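Local coordinates for putative secreted glycosylhydrolase (Parabacteroides distasonis ATCC 8503, PDB 3IMM), which is a putative secreted glycosyl hydrolase of the 3-keto-disaccharide hydrolase family, with a concanavalin-like fold, and probably cleaves glycosidic bonds, at residues S63-C69 against K177-Q183. Sequence-based numbering, arbitrary orientation.
Sequences SGVVVYC and KGFIGLQ. With NA (sodium ion), chain D.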
loop_
_atom_site.group_PDB
_atom_site.type_symbol
_atom_site.label_atom_id
_atom_site.label_comp_id
_atom_site.label_asym_id
_atom_site.label_seq_id
_atom_site.Cartn_x
_atom_site.Cartn_y
_atom_site.Cartn_z
ATOM N N SER A 63 -5.070 -1.119 6.191
ATOM C CA SER A 63 -4.113 -2.027 5.541
ATOM C C SER A 63 -3.215 -1.183 4.629
ATOM O O SER A 63 -3.146 0.013 4.784
ATOM C CB SER A 63 -4.871 -3.118 4.780
ATOM O OG SER A 63 -3.991 -4.111 4.253
ATOM N N GLY A 64 -2.500 -1.784 3.695
ATOM C CA GLY A 64 -1.575 -0.992 2.878
ATOM C C GLY A 64 -0.815 -1.832 1.890
ATOM O O GLY A 64 -0.636 -3.017 2.090
ATOM N N VAL A 65 -0.396 -1.196 0.805
ATOM C CA VAL A 65 0.431 -1.809 -0.202
ATOM C C VAL A 65 1.841 -1.303 0.079
ATOM O O VAL A 65 2.049 -0.084 0.261
ATOM C CB VAL A 65 -0.047 -1.410 -1.606
ATOM C CG1 VAL A 65 0.808 -2.083 -2.657
ATOM C CG2 VAL A 65 -1.565 -1.794 -1.793
ATOM N N VAL A 66 2.805 -2.216 0.118
ATOM C CA VAL A 66 4.188 -1.856 0.410
ATOM C C VAL A 66 4.993 -1.936 -0.869
ATOM O O VAL A 66 4.890 -2.901 -1.588
ATOM C CB VAL A 66 4.772 -2.751 1.518
ATOM C CG1 VAL A 66 6.203 -2.381 1.835
ATOM C CG2 VAL A 66 3.901 -2.612 2.785
ATOM N N VAL A 67 5.752 -0.895 -1.171
ATOM C CA VAL A 67 6.620 -0.871 -2.363
ATOM C C VAL A 67 8.027 -0.516 -1.906
ATOM O O VAL A 67 8.251 -0.069 -0.750
ATOM C CB VAL A 67 6.111 0.114 -3.470
ATOM C CG1 VAL A 67 4.697 -0.297 -3.950
ATOM C CG2 VAL A 67 6.129 1.615 -2.991
ATOM N N TYR A 68 8.990 -0.771 -2.783
ATOM C CA TYR A 68 10.361 -0.363 -2.544
ATOM C C TYR A 68 10.908 -0.967 -1.254
ATOM O O TYR A 68 11.667 -0.308 -0.513
ATOM C CB TYR A 68 10.434 1.186 -2.460
ATOM C CG TYR A 68 10.092 1.967 -3.700
ATOM C CD1 TYR A 68 9.967 1.348 -4.931
ATOM C CD2 TYR A 68 9.990 3.378 -3.653
ATOM C CE1 TYR A 68 9.687 2.069 -6.059
ATOM C CE2 TYR A 68 9.740 4.115 -4.801
ATOM C CZ TYR A 68 9.598 3.456 -5.996
ATOM O OH TYR A 68 9.361 4.142 -7.155
ATOM N N CYS A 69 10.522 -2.204 -0.967
ATOM C CA CYS A 69 10.963 -2.860 0.253
ATOM C C CYS A 69 12.313 -3.513 0.050
ATOM O O CYS A 69 12.459 -4.372 -0.784
ATOM C CB CYS A 69 9.944 -3.883 0.761
ATOM S SG CYS A 69 10.505 -4.671 2.231
ATOM N N LYS A 177 13.678 0.966 -5.421
ATOM C CA LYS A 177 13.609 -0.382 -5.950
ATOM C C LYS A 177 13.490 -1.333 -4.754
ATOM O O LYS A 177 14.204 -1.174 -3.758
ATOM C CB LYS A 177 14.888 -0.712 -6.750
ATOM C CG LYS A 177 14.999 -2.211 -7.111
ATOM C CD LYS A 177 16.095 -2.544 -8.131
ATOM C CE LYS A 177 16.187 -4.052 -8.296
ATOM N NZ LYS A 177 17.335 -4.513 -9.151
ATOM N N GLY A 178 12.633 -2.336 -4.871
ATOM C CA GLY A 178 12.570 -3.415 -3.883
ATOM C C GLY A 178 11.342 -4.279 -4.065
ATOM O O GLY A 178 10.649 -4.213 -5.085
ATOM N N PHE A 179 11.052 -5.072 -3.046
ATOM C CA PHE A 179 9.950 -6.013 -3.118
ATOM C C PHE A 179 8.632 -5.248 -2.940
ATOM O O PHE A 179 8.626 -4.155 -2.373
ATOM C CB PHE A 179 10.097 -7.105 -2.065
ATOM C CG PHE A 179 11.392 -7.846 -2.155
ATOM C CD1 PHE A 179 11.529 -8.905 -3.015
ATOM C CD2 PHE A 179 12.484 -7.468 -1.394
ATOM C CE1 PHE A 179 12.712 -9.580 -3.097
ATOM C CE2 PHE A 179 13.689 -8.162 -1.469
ATOM C CZ PHE A 179 13.793 -9.207 -2.327
ATOM N N ILE A 180 7.558 -5.854 -3.463
ATOM C CA ILE A 180 6.211 -5.403 -3.282
ATOM C C ILE A 180 5.486 -6.394 -2.363
ATOM O O ILE A 180 5.667 -7.613 -2.459
ATOM C CB ILE A 180 5.483 -5.214 -4.658
ATOM C CG1 ILE A 180 6.210 -4.170 -5.500
ATOM C CG2 ILE A 180 4.061 -4.790 -4.450
ATOM C CD1 ILE A 180 5.711 -4.000 -6.952
ATOM N N GLY A 181 4.723 -5.870 -1.419
ATOM C CA GLY A 181 3.923 -6.716 -0.560
ATOM C C GLY A 181 2.578 -6.141 -0.155
ATOM O O GLY A 181 2.298 -4.972 -0.345
ATOM N N LEU A 182 1.744 -7.024 0.377
ATOM C CA LEU A 182 0.488 -6.673 1.020
ATOM C C LEU A 182 0.566 -7.122 2.464
ATOM O O LEU A 182 1.210 -8.121 2.799
ATOM C CB LEU A 182 -0.689 -7.358 0.334
ATOM C CG LEU A 182 -0.885 -7.079 -1.148
ATOM C CD1 LEU A 182 -1.951 -8.010 -1.738
ATOM C CD2 LEU A 182 -1.235 -5.570 -1.344
ATOM N N GLN A 183 -0.078 -6.350 3.321
ATOM C CA GLN A 183 -0.089 -6.636 4.741
ATOM C C GLN A 183 -1.245 -7.544 5.112
ATOM O O GLN A 183 -2.293 -7.533 4.467
ATOM C CB GLN A 183 -0.138 -5.338 5.519
ATOM C CG GLN A 183 1.089 -4.498 5.276
ATOM C CD GLN A 183 0.901 -3.105 5.752
ATOM O OE1 GLN A 183 0.751 -2.875 6.952
ATOM N NE2 GLN A 183 0.899 -2.154 4.823
HETATM NA NA NA D . -1.985 0.857 6.889
HETATM O O HOH W 1 -4.264 -5.644 6.483
HETATM O O HOH W 2 9.132 -1.971 -5.401
#
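Two antiparallel neighbours in the five-stranded sheet of a concanavalin-like beta-sandwich, strands 62-69 and 179-182, meet here through a ladder broken by a beta bulge. V66 and G181 form a hydrogen-bonded pair: V66 N donates to G181 O at 2.8 Å, almost straight at 175°, and G181 N returns the bond to V66 O. The next such pair, C69 with F179, comes one residue late on strand 62-69, and both of its bonds lie in the carbonyl plane, on a lone pair. Y68, with positive phi (58°), is the extra residue. Its N is close to F179 O but badly aligned for a bond, and donates to a water 2.9 Å away, which in turn donates to G178 O. Y68 CB points away from segment 177-183, yet CG, anti to the carbonyl carbon (chi1 -65°), brings CD1 to 3.8 Å from K177 N; V67 CG2 sits over one ring face toward the rim, and OH is hydrogen-bonded to G131 O. A leucine here would probably leave G131 O without this hydroxyl partner and uncover the V67 methyl that the ring face now meets. Toward the second sheet, V65 and L182 lie side by side, CG2 to CD2 3.8 Å, and pack with L53 and F193 respectively. On the other face, V66 CG2 lies 3.7 Å from Q183 NE2, the two side chains crossing at about a right angle. In the conformer described, Q183 NE2 is hydrogen-bonded to E81. The sodium ion is bound by E81, N62, Q83 and S63 O. Bonds thus satisfy C69 N, C69 O, F179 N, F179 O and Y68 N at the bulge, whereas buried K177 N has no partner in the model; Q183, in this conformer, probably steadies a metal-site carboxylate.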